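PDB 5GY3: glucanase, which probably hydrolyses internal beta-1,4-glucosidic bonds in cellulose and related beta-glucans, as a family 8 glycoside hydrolase. Local coordinates for residues L38-N43 against K101-K106; W94-A99 against K106-A111; N143-L148 against A197-G202. All coordinates share one frame; numbering follows the deposited sequence.

Contact 1 of 3, residues L38-N43 against K101-K106; sequences LAVANN and KQWQDK
The indole of W103 gives its N-H to the side-chain amide of N43: NE1 of W103 lies 2.9 Å from OD1 of N43, with an N-H...O angle of 150°. The donor comes in almost in line with the N43 CG-OD1 bond, and the amide and indole planes differ by 32°. With CG of N43 turned anti to its backbone N (chi1 -164°), the amide swings across to the indole. N43 is also the C-prime residue, with positive phi, of the Schellman motif that ends helix 29-41; N43 N bonds to V40 O at 2.9 Å. One turn back, V40 splits its branches between two partners of helix 86-103. Its CG1 rests 3.7 Å from CB of Q102, while CG2 lies 4.0 Å from CH2 at the far end of the W103 indole. CG of Q102, anti to its own backbone N, lies over one face of that same indole, toward its rim. A water bridges Q102 OE1 and V40 O, 3.0 Å from each, joining the two helix ends. F48 of helix 45-59 meets the W103 ring edge-to-face.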
ATOM      1  N   LEU A  38      -5.058  10.712  -3.283  1.00  8.44           N
ATOM      2  CA  LEU A  38      -6.397  11.251  -3.072  1.00  9.84           C
ATOM      3  C   LEU A  38      -6.481  12.725  -3.462  1.00 12.88           C
ATOM      4  O   LEU A  38      -7.540  13.186  -3.903  1.00 12.81           O
ATOM      5  CB  LEU A  38      -6.821  11.036  -1.616  1.00 10.78           C
ATOM      6  CG  LEU A  38      -6.973   9.570  -1.164  1.00  8.82           C
ATOM      7  CD1 LEU A  38      -7.287   9.494   0.318  1.00 11.76           C
ATOM      8  CD2 LEU A  38      -8.045   8.842  -1.961  1.00 15.37           C
ATOM      9  N   ALA A  39      -5.386  13.475  -3.320  1.00 10.23           N
ATOM     10  CA  ALA A  39      -5.402  14.866  -3.770  1.00 11.62           C
ATOM     11  C   ALA A  39      -5.585  14.951  -5.282  1.00 11.98           C
ATOM     12  O   ALA A  39      -6.345  15.794  -5.771  1.00 11.87           O
ATOM     13  CB  ALA A  39      -4.125  15.582  -3.333  1.00 10.36           C
ATOM     14  N   VAL A  40      -4.922  14.073  -6.041  1.00 11.57           N
ATOM     15  CA  VAL A  40      -5.142  14.038  -7.490  1.00 11.10           C
ATOM     16  C   VAL A  40      -6.591  13.683  -7.793  1.00 12.06           C
ATOM     17  O   VAL A  40      -7.253  14.324  -8.622  1.00 12.52           O
ATOM     18  CB  VAL A  40      -4.188  13.035  -8.164  1.00  9.66           C
ATOM     19  CG1 VAL A  40      -4.475  12.982  -9.665  1.00 13.10           C
ATOM     20  CG2 VAL A  40      -2.742  13.389  -7.889  1.00 11.03           C
ATOM     21  N   ALA A  41      -7.103  12.648  -7.117  1.00 10.17           N
ATOM     22  CA  ALA A  41      -8.461  12.175  -7.368  1.00 10.64           C
ATOM     23  C   ALA A  41      -9.503  13.247  -7.082  1.00 13.11           C
ATOM     24  O   ALA A  41     -10.562  13.276  -7.720  1.00 13.95           O
ATOM     25  CB  ALA A  41      -8.734  10.935  -6.525  1.00 11.09           C
ATOM     26  N   ASN A  42      -9.234  14.128  -6.131  1.00 12.23           N
ATOM     27  CA  ASN A  42     -10.169  15.191  -5.797  1.00 12.06           C
ATOM     28  C   ASN A  42      -9.842  16.487  -6.521  1.00 14.79           C
ATOM     29  O   ASN A  42     -10.475  17.510  -6.256  1.00 16.00           O
ATOM     30  CB  ASN A  42     -10.207  15.396  -4.284  1.00 12.02           C
ATOM     31  CG  ASN A  42     -10.980  14.294  -3.584  1.00 17.37           C
ATOM     32  OD1 ASN A  42     -12.202  14.352  -3.482  1.00 17.36           O
ATOM     33  ND2 ASN A  42     -10.273  13.266  -3.130  1.00 11.18           N
ATOM     34  N   ASN A  43      -8.886  16.448  -7.450  1.00 12.71           N
ATOM     35  CA  ASN A  43      -8.492  17.606  -8.250  1.00 14.23           C
ATOM     36  C   ASN A  43      -8.097  18.779  -7.352  1.00 16.52           C
ATOM     37  O   ASN A  43      -8.567  19.909  -7.505  1.00 15.80           O
ATOM     38  CB  ASN A  43      -9.607  17.981  -9.230  1.00 14.50           C
ATOM     39  CG  ASN A  43      -9.129  18.910 -10.335  1.00 18.03           C
ATOM     40  OD1 ASN A  43      -7.945  19.234 -10.424  1.00 16.16           O
ATOM     41  ND2 ASN A  43     -10.056  19.341 -11.186  1.00 21.71           N
ATOM     42  N   LYS A 101      -0.899  13.572 -15.448  1.00 12.80           N
ATOM     43  CA  LYS A 101      -2.053  13.426 -16.327  1.00 15.74           C
ATOM     44  C   LYS A 101      -3.159  14.389 -15.936  1.00 15.60           C
ATOM     45  O   LYS A 101      -3.775  15.022 -16.799  1.00 15.99           O
ATOM     46  CB  LYS A 101      -2.561  11.989 -16.292  1.00 19.34           C
ATOM     47  CG  LYS A 101      -1.612  10.997 -16.928  1.00 24.02           C
ATOM     48  CD  LYS A 101      -2.034   9.567 -16.636  1.00 29.45           C
ATOM     49  CE  LYS A 101      -1.478   8.627 -17.692  1.00 33.10           C
ATOM     50  NZ  LYS A 101      -0.108   9.036 -18.098  1.00 36.30           N
ATOM     51  N   GLN A 102      -3.408  14.523 -14.634  1.00 10.78           N
ATOM     52  CA  GLN A 102      -4.507  15.355 -14.164  1.00 10.74           C
ATOM     53  C   GLN A 102      -4.291  16.819 -14.527  1.00 14.67           C
ATOM     54  O   GLN A 102      -5.202  17.486 -15.029  1.00 14.51           O
ATOM     55  CB  GLN A 102      -4.663  15.189 -12.655  1.00 12.17           C
ATOM     56  CG  GLN A 102      -5.717  16.085 -12.045  1.00 14.14           C
ATOM     57  CD  GLN A 102      -7.122  15.671 -12.428  1.00 19.78           C
ATOM     58  OE1 GLN A 102      -7.405  14.486 -12.617  1.00 22.92           O
ATOM     59  NE2 GLN A 102      -8.006  16.646 -12.565  1.00 22.49           N
ATOM     60  N   TRP A 103      -3.091  17.340 -14.275  1.00 11.71           N
ATOM     61  CA  TRP A 103      -2.831  18.765 -14.426  1.00 13.86           C
ATOM     62  C   TRP A 103      -1.941  19.097 -15.615  1.00 14.49           C
ATOM     63  O   TRP A 103      -1.609  20.274 -15.807  1.00 13.52           O
ATOM     64  CB  TRP A 103      -2.226  19.333 -13.130  1.00 13.23           C
ATOM     65  CG  TRP A 103      -3.196  19.199 -11.997  1.00 14.84           C
ATOM     66  CD1 TRP A 103      -4.469  19.703 -11.947  1.00 17.12           C
ATOM     67  CD2 TRP A 103      -3.000  18.488 -10.763  1.00 12.82           C
ATOM     68  NE1 TRP A 103      -5.070  19.356 -10.757  1.00 15.00           N
ATOM     69  CE2 TRP A 103      -4.190  18.609 -10.015  1.00 13.41           C
ATOM     70  CE3 TRP A 103      -1.928  17.774 -10.213  1.00 11.61           C
ATOM     71  CZ2 TRP A 103      -4.347  18.027  -8.753  1.00 12.19           C
ATOM     72  CZ3 TRP A 103      -2.087  17.197  -8.945  1.00  9.81           C
ATOM     73  CH2 TRP A 103      -3.284  17.337  -8.234  1.00 11.36           C
ATOM     74  N   GLN A 104      -1.562  18.099 -16.415  1.00 14.65           N
ATOM     75  CA  GLN A 104      -0.831  18.298 -17.668  1.00 17.18           C
ATOM     76  C   GLN A 104       0.479  19.047 -17.432  1.00 17.70           C
ATOM     77  O   GLN A 104       0.774  20.056 -18.072  1.00 17.54           O
ATOM     78  CB  GLN A 104      -1.716  19.012 -18.694  1.00 14.75           C
ATOM     79  CG  GLN A 104      -2.904  18.174 -19.115  1.00 13.63           C
ATOM     80  CD  GLN A 104      -2.482  16.977 -19.929  1.00 22.11           C
ATOM     81  OE1 GLN A 104      -1.862  17.124 -20.982  1.00 26.24           O
ATOM     82  NE2 GLN A 104      -2.778  15.780 -19.431  1.00 21.49           N
ATOM     83  N   ASP A 105       1.273  18.533 -16.496  1.00 12.61           N
ATOM     84  CA  ASP A 105       2.546  19.135 -16.123  1.00 14.08           C
ATOM     85  C   ASP A 105       3.594  18.033 -16.063  1.00 16.21           C
ATOM     86  O   ASP A 105       3.589  17.225 -15.127  1.00 12.48           O
ATOM     87  CB  ASP A 105       2.440  19.853 -14.778  1.00 17.41           C
ATOM     88  CG  ASP A 105       3.650  20.713 -14.477  1.00 21.25           C
ATOM     89  OD1 ASP A 105       4.760  20.412 -14.968  1.00 17.76           O
ATOM     90  OD2 ASP A 105       3.483  21.698 -13.737  1.00 24.76           O
ATOM     91  N   LYS A 106       4.505  18.026 -17.045  1.00 15.30           N
ATOM     92  CA  LYS A 106       5.517  16.976 -17.156  1.00 15.54           C
ATOM     93  C   LYS A 106       6.471  16.934 -15.969  1.00 14.24           C
ATOM     94  O   LYS A 106       7.122  15.902 -15.760  1.00 15.93           O
ATOM     95  CB  LYS A 106       6.328  17.158 -18.439  1.00 19.92           C
ATOM     96  CG  LYS A 106       7.239  18.388 -18.413  1.00 25.34           C
ATOM     97  CD  LYS A 106       8.061  18.492 -19.697  1.00 32.00           C
ATOM     98  CE  LYS A 106       8.778  19.834 -19.774  1.00 32.45           C
ATOM     99  NZ  LYS A 106       9.461  20.166 -18.484  1.00 35.70           N
TER
HETATM  100  O   HOH W   1      -9.564  14.017 -10.570  1.00 25.44           O

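Contact 2 of 3, residues W94-A99 against K106-A111; sequences WALLRA and KRYAIA
Helices 94-99 and 106-111 run nearly antiparallel, their axes 7.4 Å apart at closest approach and their directions 156° apart; the CA atoms of L96 and L97 lie nearest those of Y108 and A109. Such a spacing is small for two helices, consistent with the alanines A99, A109 and A111 in the interface. Y108 and L96 carry the largest shares of the contact. CB of Y108 comes 3.3 Å from the carbonyl O of L96, bringing side chain directly against backbone. With CG anti to the carbonyl carbon (chi1 -64°), the phenol then passes alongside A99, whose methyl sits over one ring face as a CH-pi contact, CB 4.0 Å from the ring centroid and 23° off the normal. L96 crosses Y108 at about a right angle and divides its methyls: CD2 approaches CD1 of Y108 at 3.8 Å, while CD1 meets CB of A111 at 4.0 Å. On the next residue, CD1 of L97 reaches CB of A109 at 4.3 Å, a looser touch. The pair forms an antiparallel helical hairpin closed by a short turn. Helix 45-59 packs against it, with F48 touching L96 and A99 and meeting the Y108 ring edge-to-face, and with D49 and R45 hydrogen-bonded to the buried phenol oxygen; helix 155-164 adds R164 beside A109.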
ATOM      1  N   TRP A  94       3.603   6.856  -7.903  1.00  5.68           N
ATOM      2  CA  TRP A  94       2.356   6.638  -8.630  1.00  8.03           C
ATOM      3  C   TRP A  94       1.490   7.889  -8.604  1.00  9.04           C
ATOM      4  O   TRP A  94       0.939   8.295  -9.635  1.00  7.98           O
ATOM      5  CB  TRP A  94       1.621   5.449  -8.003  1.00  7.26           C
ATOM      6  CG  TRP A  94       0.423   4.977  -8.741  1.00  7.75           C
ATOM      7  CD1 TRP A  94       0.140   5.140 -10.074  1.00  9.09           C
ATOM      8  CD2 TRP A  94      -0.660   4.233  -8.188  1.00  7.74           C
ATOM      9  NE1 TRP A  94      -1.059   4.537 -10.377  1.00  8.20           N
ATOM     10  CE2 TRP A  94      -1.567   3.970  -9.235  1.00  8.52           C
ATOM     11  CE3 TRP A  94      -0.951   3.754  -6.903  1.00  7.74           C
ATOM     12  CZ2 TRP A  94      -2.754   3.269  -9.034  1.00  9.67           C
ATOM     13  CZ3 TRP A  94      -2.125   3.039  -6.711  1.00  8.04           C
ATOM     14  CH2 TRP A  94      -3.004   2.797  -7.773  1.00 10.34           C
ATOM     15  N   ALA A  95       1.376   8.525  -7.433  1.00  6.82           N
ATOM     16  CA  ALA A  95       0.616   9.766  -7.339  1.00  8.99           C
ATOM     17  C   ALA A  95       1.188  10.843  -8.262  1.00  8.06           C
ATOM     18  O   ALA A  95       0.429  11.589  -8.900  1.00 10.04           O
ATOM     19  CB  ALA A  95       0.594  10.247  -5.888  1.00  9.46           C
ATOM     20  N   LEU A  96       2.520  10.936  -8.343  1.00  8.79           N
ATOM     21  CA  LEU A  96       3.155  11.917  -9.226  1.00  8.00           C
ATOM     22  C   LEU A  96       2.838  11.640 -10.688  1.00  9.26           C
ATOM     23  O   LEU A  96       2.559  12.568 -11.457  1.00  7.39           O
ATOM     24  CB  LEU A  96       4.669  11.920  -9.005  1.00  8.45           C
ATOM     25  CG  LEU A  96       5.071  12.642  -7.715  1.00  8.54           C
ATOM     26  CD1 LEU A  96       6.466  12.233  -7.233  1.00  8.58           C
ATOM     27  CD2 LEU A  96       4.976  14.165  -7.919  1.00  8.42           C
ATOM     28  N   LEU A  97       2.884  10.370 -11.097  1.00  8.42           N
ATOM     29  CA  LEU A  97       2.494  10.023 -12.459  1.00  8.54           C
ATOM     30  C   LEU A  97       1.058  10.458 -12.740  1.00 12.25           C
ATOM     31  O   LEU A  97       0.760  11.058 -13.784  1.00 11.77           O
ATOM     32  CB  LEU A  97       2.673   8.520 -12.660  1.00 11.09           C
ATOM     33  CG  LEU A  97       2.980   8.016 -14.055  1.00 21.55           C
ATOM     34  CD1 LEU A  97       4.197   8.783 -14.573  1.00 20.44           C
ATOM     35  CD2 LEU A  97       3.274   6.525 -13.971  1.00 15.62           C
ATOM     36  N   ARG A  98       0.150  10.191 -11.799  1.00 10.14           N
ATOM     37  CA  ARG A  98      -1.243  10.569 -11.996  1.00  9.66           C
ATOM     38  C   ARG A  98      -1.425  12.082 -11.966  1.00 11.62           C
ATOM     39  O   ARG A  98      -2.301  12.617 -12.660  1.00 11.35           O
ATOM     40  CB  ARG A  98      -2.109   9.868 -10.948  1.00 11.12           C
ATOM     41  CG  ARG A  98      -2.228   8.360 -11.235  1.00  9.51           C
ATOM     42  CD  ARG A  98      -2.554   7.516  -9.996  1.00 11.49           C
ATOM     43  NE  ARG A  98      -3.945   7.610  -9.558  1.00 15.06           N
ATOM     44  CZ  ARG A  98      -4.913   6.756  -9.897  1.00 13.07           C
ATOM     45  NH1 ARG A  98      -4.668   5.735 -10.703  1.00 12.91           N
ATOM     46  NH2 ARG A  98      -6.140   6.915  -9.414  1.00 13.84           N
ATOM     47  N   ALA A  99      -0.591  12.788 -11.205  1.00  8.38           N
ATOM     48  CA  ALA A  99      -0.657  14.245 -11.181  1.00 10.75           C
ATOM     49  C   ALA A  99      -0.293  14.845 -12.534  1.00 11.78           C
ATOM     50  O   ALA A  99      -0.879  15.850 -12.953  1.00 10.08           O
ATOM     51  CB  ALA A  99       0.267  14.787 -10.093  1.00  9.73           C
ATOM     52  N   LYS A 106       4.505  18.026 -17.045  1.00 15.30           N
ATOM     53  CA  LYS A 106       5.517  16.976 -17.156  1.00 15.54           C
ATOM     54  C   LYS A 106       6.471  16.934 -15.969  1.00 14.24           C
ATOM     55  O   LYS A 106       7.122  15.902 -15.760  1.00 15.93           O
ATOM     56  CB  LYS A 106       6.328  17.158 -18.439  1.00 19.92           C
ATOM     57  CG  LYS A 106       7.239  18.388 -18.413  1.00 25.34           C
ATOM     58  CD  LYS A 106       8.061  18.492 -19.697  1.00 32.00           C
ATOM     59  CE  LYS A 106       8.778  19.834 -19.774  1.00 32.45           C
ATOM     60  NZ  LYS A 106       9.461  20.166 -18.484  1.00 35.70           N
ATOM     61  N   ARG A 107       6.578  18.014 -15.193  1.00 14.27           N
ATOM     62  CA  ARG A 107       7.489  18.009 -14.050  1.00 15.74           C
ATOM     63  C   ARG A 107       7.106  16.937 -13.029  1.00 12.31           C
ATOM     64  O   ARG A 107       7.988  16.313 -12.421  1.00 12.05           O
ATOM     65  CB  ARG A 107       7.530  19.404 -13.422  1.00 19.17           C
ATOM     66  CG  ARG A 107       8.151  20.453 -14.373  1.00 25.82           C
ATOM     67  CD  ARG A 107       8.027  21.894 -13.862  1.00 31.55           C
ATOM     68  NE  ARG A 107       6.635  22.300 -13.665  1.00 30.58           N
ATOM     69  CZ  ARG A 107       6.261  23.444 -13.099  1.00 37.09           C
ATOM     70  NH1 ARG A 107       7.172  24.314 -12.676  1.00 33.21           N
ATOM     71  NH2 ARG A 107       4.970  23.720 -12.950  1.00 33.51           N
ATOM     72  N   TYR A 108       5.810  16.671 -12.861  1.00 10.10           N
ATOM     73  CA  TYR A 108       5.407  15.593 -11.958  1.00  8.46           C
ATOM     74  C   TYR A 108       5.857  14.234 -12.481  1.00 10.64           C
ATOM     75  O   TYR A 108       6.247  13.357 -11.698  1.00  9.24           O
ATOM     76  CB  TYR A 108       3.894  15.582 -11.768  1.00  9.11           C
ATOM     77  CG  TYR A 108       3.318  16.802 -11.087  1.00 10.23           C
ATOM     78  CD1 TYR A 108       3.763  17.202  -9.837  1.00 13.29           C
ATOM     79  CD2 TYR A 108       2.302  17.534 -11.690  1.00 14.87           C
ATOM     80  CE1 TYR A 108       3.218  18.312  -9.199  1.00 14.60           C
ATOM     81  CE2 TYR A 108       1.748  18.644 -11.063  1.00 17.39           C
ATOM     82  CZ  TYR A 108       2.208  19.031  -9.821  1.00 17.68           C
ATOM     83  OH  TYR A 108       1.659  20.134  -9.191  1.00 16.40           O
ATOM     84  N   ALA A 109       5.791  14.033 -13.794  1.00  8.48           N
ATOM     85  CA  ALA A 109       6.209  12.760 -14.371  1.00  9.20           C
ATOM     86  C   ALA A 109       7.723  12.600 -14.333  1.00 12.03           C
ATOM     87  O   ALA A 109       8.223  11.486 -14.142  1.00  9.74           O
ATOM     88  CB  ALA A 109       5.693  12.640 -15.802  1.00 13.69           C
ATOM     89  N   ILE A 110       8.467  13.697 -14.502  1.00 10.81           N
ATOM     90  CA  ILE A 110       9.922  13.620 -14.387  1.00  9.46           C
ATOM     91  C   ILE A 110      10.320  13.237 -12.969  1.00  9.87           C
ATOM     92  O   ILE A 110      11.250  12.449 -12.768  1.00  8.38           O
ATOM     93  CB  ILE A 110      10.569  14.944 -14.841  1.00 12.15           C
ATOM     94  CG1 ILE A 110      10.445  15.060 -16.363  1.00 14.30           C
ATOM     95  CG2 ILE A 110      12.029  15.030 -14.374  1.00 15.16           C
ATOM     96  CD1 ILE A 110      10.755  16.444 -16.922  1.00 21.74           C
ATOM     97  N   ALA A 111       9.588  13.745 -11.968  1.00 10.05           N
ATOM     98  CA  ALA A 111       9.846  13.338 -10.589  1.00 10.87           C
ATOM     99  C   ALA A 111       9.526  11.861 -10.384  1.00  8.76           C
ATOM    100  O   ALA A 111      10.297  11.132  -9.744  1.00 10.57           O
ATOM    101  CB  ALA A 111       9.032  14.200  -9.622  1.00 11.47           C
TER

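Contact 3 of 3, residues N143-L148 against A197-G202; sequences NDHLNL and ALRADG
H145 and R199 lie side by side and point the same way, imidazole against aliphatic chain, on one face of an antiparallel strand pair. CG of R199 sits over a face of the H145 ring, 3.8 Å from its centroid and 28° off the normal, a CH-pi contact. The guanidinium plane is inclined 61° to the ring; the R199 chain bends at chi3 (70°), carrying NE and NH2 to D201, which they grip side-on, NE to OD1 and NH2 to OD2, each at 2.9 Å. ND1 of H145 donates to OD1 of D144 at 2.8 Å, meeting that oxygen from above the carboxylate plane. H145 and R199 form a non-hydrogen-bonded pair, as do N147 and A197, where OD1 of N147 lies 3.7 Å from the methyl of A197. Between them L146 and L198 form the hydrogen-bonded pair, L146 N to L198 O and L198 N to L146 O, each 2.8 Å. Toward the opposite face, L198 packs its CD2 against CD1 of L148, and F127 of strand 124-127 touches L146 and L198. The type I turn from R199 to G202 leads to strand 204-206, the sheet's third. The salt bridge to D201 sets the turn of the R199 guanidinium, and the bond to D144 restrains the H145 ring. D144 would probably favour a positive imidazole and nearby R199 oppose it; the net effect is unsettled.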
ATOM      1  N   ASN A 143      20.135 -14.093   4.370  1.00 31.83           N
ATOM      2  CA  ASN A 143      20.986 -14.685   3.342  1.00 25.47           C
ATOM      3  C   ASN A 143      20.187 -15.573   2.385  1.00 20.82           C
ATOM      4  O   ASN A 143      20.017 -15.229   1.208  1.00 21.62           O
ATOM      5  CB  ASN A 143      22.124 -15.450   4.000  1.00 29.17           C
ATOM      6  CG  ASN A 143      22.885 -14.597   5.008  1.00 40.65           C
ATOM      7  OD1 ASN A 143      23.242 -13.447   4.714  1.00 44.15           O
ATOM      8  ND2 ASN A 143      23.122 -15.144   6.201  1.00 40.54           N
ATOM      9  N   ASP A 144      19.668 -16.692   2.876  1.00 17.36           N
ATOM     10  CA  ASP A 144      18.895 -17.584   2.029  1.00 12.84           C
ATOM     11  C   ASP A 144      17.395 -17.354   2.140  1.00 10.71           C
ATOM     12  O   ASP A 144      16.624 -18.144   1.592  1.00  6.93           O
ATOM     13  CB  ASP A 144      19.243 -19.047   2.339  1.00 13.50           C
ATOM     14  CG  ASP A 144      18.818 -19.479   3.730  1.00 13.27           C
ATOM     15  OD1 ASP A 144      18.633 -18.618   4.608  1.00 16.16           O
ATOM     16  OD2 ASP A 144      18.685 -20.701   3.948  1.00 12.79           O
ATOM     17  N   HIS A 145      16.967 -16.290   2.826  1.00  9.44           N
ATOM     18  CA  HIS A 145      15.566 -15.898   2.896  1.00 10.27           C
ATOM     19  C   HIS A 145      15.447 -14.406   2.634  1.00 10.18           C
ATOM     20  O   HIS A 145      16.321 -13.628   3.017  1.00 11.41           O
ATOM     21  CB  HIS A 145      14.944 -16.178   4.266  1.00 12.03           C
ATOM     22  CG  HIS A 145      14.807 -17.628   4.590  1.00 13.07           C
ATOM     23  ND1 HIS A 145      15.868 -18.394   5.027  1.00 16.41           N
ATOM     24  CD2 HIS A 145      13.735 -18.454   4.547  1.00 15.22           C
ATOM     25  CE1 HIS A 145      15.452 -19.630   5.243  1.00 16.47           C
ATOM     26  NE2 HIS A 145      14.164 -19.693   4.957  1.00 12.03           N
ATOM     27  N   LEU A 146      14.340 -14.011   2.018  1.00  8.12           N
ATOM     28  CA  LEU A 146      13.901 -12.625   2.017  1.00  8.71           C
ATOM     29  C   LEU A 146      12.621 -12.510   2.826  1.00  9.87           C
ATOM     30  O   LEU A 146      11.724 -13.351   2.709  1.00 10.17           O
ATOM     31  CB  LEU A 146      13.642 -12.113   0.600  1.00  8.51           C
ATOM     32  CG  LEU A 146      14.765 -12.230  -0.416  1.00 11.34           C
ATOM     33  CD1 LEU A 146      14.302 -11.640  -1.743  1.00 11.83           C
ATOM     34  CD2 LEU A 146      16.008 -11.543   0.109  1.00 14.16           C
ATOM     35  N   ASN A 147      12.537 -11.475   3.650  1.00  7.62           N
ATOM     36  CA  ASN A 147      11.295 -11.142   4.331  1.00  6.79           C
ATOM     37  C   ASN A 147      10.532 -10.166   3.455  1.00  8.37           C
ATOM     38  O   ASN A 147      10.952  -9.022   3.273  1.00  6.16           O
ATOM     39  CB  ASN A 147      11.578 -10.562   5.713  1.00 10.63           C
ATOM     40  CG  ASN A 147      11.887 -11.644   6.728  1.00 14.69           C
ATOM     41  OD1 ASN A 147      11.525 -12.804   6.529  1.00 13.40           O
ATOM     42  ND2 ASN A 147      12.564 -11.278   7.818  1.00 13.51           N
ATOM     43  N   LEU A 148       9.423 -10.625   2.894  1.00  7.90           N
ATOM     44  CA  LEU A 148       8.636  -9.842   1.954  1.00  5.56           C
ATOM     45  C   LEU A 148       7.316  -9.443   2.596  1.00  6.32           C
ATOM     46  O   LEU A 148       6.856 -10.055   3.564  1.00  6.34           O
ATOM     47  CB  LEU A 148       8.367 -10.644   0.681  1.00  7.00           C
ATOM     48  CG  LEU A 148       9.587 -11.214  -0.043  1.00  7.95           C
ATOM     49  CD1 LEU A 148       9.123 -12.017  -1.250  1.00  9.55           C
ATOM     50  CD2 LEU A 148      10.501 -10.065  -0.461  1.00 10.22           C
ATOM     51  N   ALA A 197       8.167 -15.009   4.560  1.00  6.10           N
ATOM     52  CA  ALA A 197       9.561 -15.346   4.307  1.00  7.62           C
ATOM     53  C   ALA A 197       9.659 -16.205   3.052  1.00  8.68           C
ATOM     54  O   ALA A 197       9.031 -17.274   2.965  1.00  9.96           O
ATOM     55  CB  ALA A 197      10.166 -16.081   5.501  1.00  9.33           C
ATOM     56  N   LEU A 198      10.456 -15.752   2.093  1.00  5.19           N
ATOM     57  CA  LEU A 198      10.695 -16.480   0.850  1.00  6.17           C
ATOM     58  C   LEU A 198      12.098 -17.070   0.909  1.00  7.60           C
ATOM     59  O   LEU A 198      13.082 -16.324   0.984  1.00  9.73           O
ATOM     60  CB  LEU A 198      10.560 -15.546  -0.358  1.00  5.51           C
ATOM     61  CG  LEU A 198      11.024 -16.093  -1.714  1.00  8.54           C
ATOM     62  CD1 LEU A 198      10.182 -17.293  -2.144  1.00  7.71           C
ATOM     63  CD2 LEU A 198      10.996 -14.991  -2.775  1.00  9.49           C
ATOM     64  N   ARG A 199      12.191 -18.400   0.898  1.00  7.94           N
ATOM     65  CA  ARG A 199      13.486 -19.063   0.867  1.00  7.81           C
ATOM     66  C   ARG A 199      13.995 -19.140  -0.574  1.00  9.41           C
ATOM     67  O   ARG A 199      13.225 -19.054  -1.535  1.00  7.50           O
ATOM     68  CB  ARG A 199      13.379 -20.465   1.486  1.00  8.18           C
ATOM     69  CG  ARG A 199      14.709 -21.088   1.891  1.00 10.28           C
ATOM     70  CD  ARG A 199      14.493 -22.351   2.739  1.00  8.86           C
ATOM     71  NE  ARG A 199      13.947 -23.459   1.955  1.00  8.59           N
ATOM     72  CZ  ARG A 199      13.684 -24.667   2.451  1.00 14.65           C
ATOM     73  NH1 ARG A 199      13.900 -24.918   3.737  1.00 12.29           N
ATOM     74  NH2 ARG A 199      13.200 -25.624   1.662  1.00 11.65           N
ATOM     75  N   ALA A 200      15.318 -19.300  -0.720  1.00  8.45           N
ATOM     76  CA  ALA A 200      15.933 -19.190  -2.040  1.00  9.90           C
ATOM     77  C   ALA A 200      15.519 -20.302  -2.995  1.00 10.61           C
ATOM     78  O   ALA A 200      15.746 -20.170  -4.203  1.00 10.41           O
ATOM     79  CB  ALA A 200      17.466 -19.148  -1.917  1.00  9.74           C
ATOM     80  N   ASP A 201      14.914 -21.380  -2.504  1.00  9.28           N
ATOM     81  CA  ASP A 201      14.377 -22.408  -3.387  1.00 11.17           C
ATOM     82  C   ASP A 201      12.919 -22.172  -3.745  1.00 11.71           C
ATOM     83  O   ASP A 201      12.324 -23.002  -4.442  1.00 12.81           O
ATOM     84  CB  ASP A 201      14.521 -23.798  -2.753  1.00 11.56           C
ATOM     85  CG  ASP A 201      13.661 -23.970  -1.506  1.00 13.59           C
ATOM     86  OD1 ASP A 201      13.333 -22.956  -0.856  1.00 10.14           O
ATOM     87  OD2 ASP A 201      13.319 -25.131  -1.169  1.00 11.96           O
ATOM     88  N   GLY A 202      12.329 -21.079  -3.276  1.00  9.21           N
ATOM     89  CA  GLY A 202      10.948 -20.770  -3.557  1.00 10.44           C
ATOM     90  C   GLY A 202       9.984 -21.086  -2.431  1.00 12.35           C
ATOM     91  O   GLY A 202       8.817 -20.697  -2.520  1.00  9.05           O
TER

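In the fold
From the N terminus, helix 29-41 ends in 38-43, and contact 1 closes a long loop by joining that end to 101-106, at the end of helix 86-103. Contact 2 starts inside that loop, at 94-99 on helix 86-103, and closes just after it on helix 106-123, so the two cross along the chain. They share K106 and touch in space: V40 packs on R98 and A99, and W103 on Y108. Together they tie three helices into one patch. Contact 3 follows in series, joining strands 145-148 and 196-199 across an intervening, largely helical stretch; its centre lies about 38 Å from that of contact 1, on the opposite side of the chain's centre.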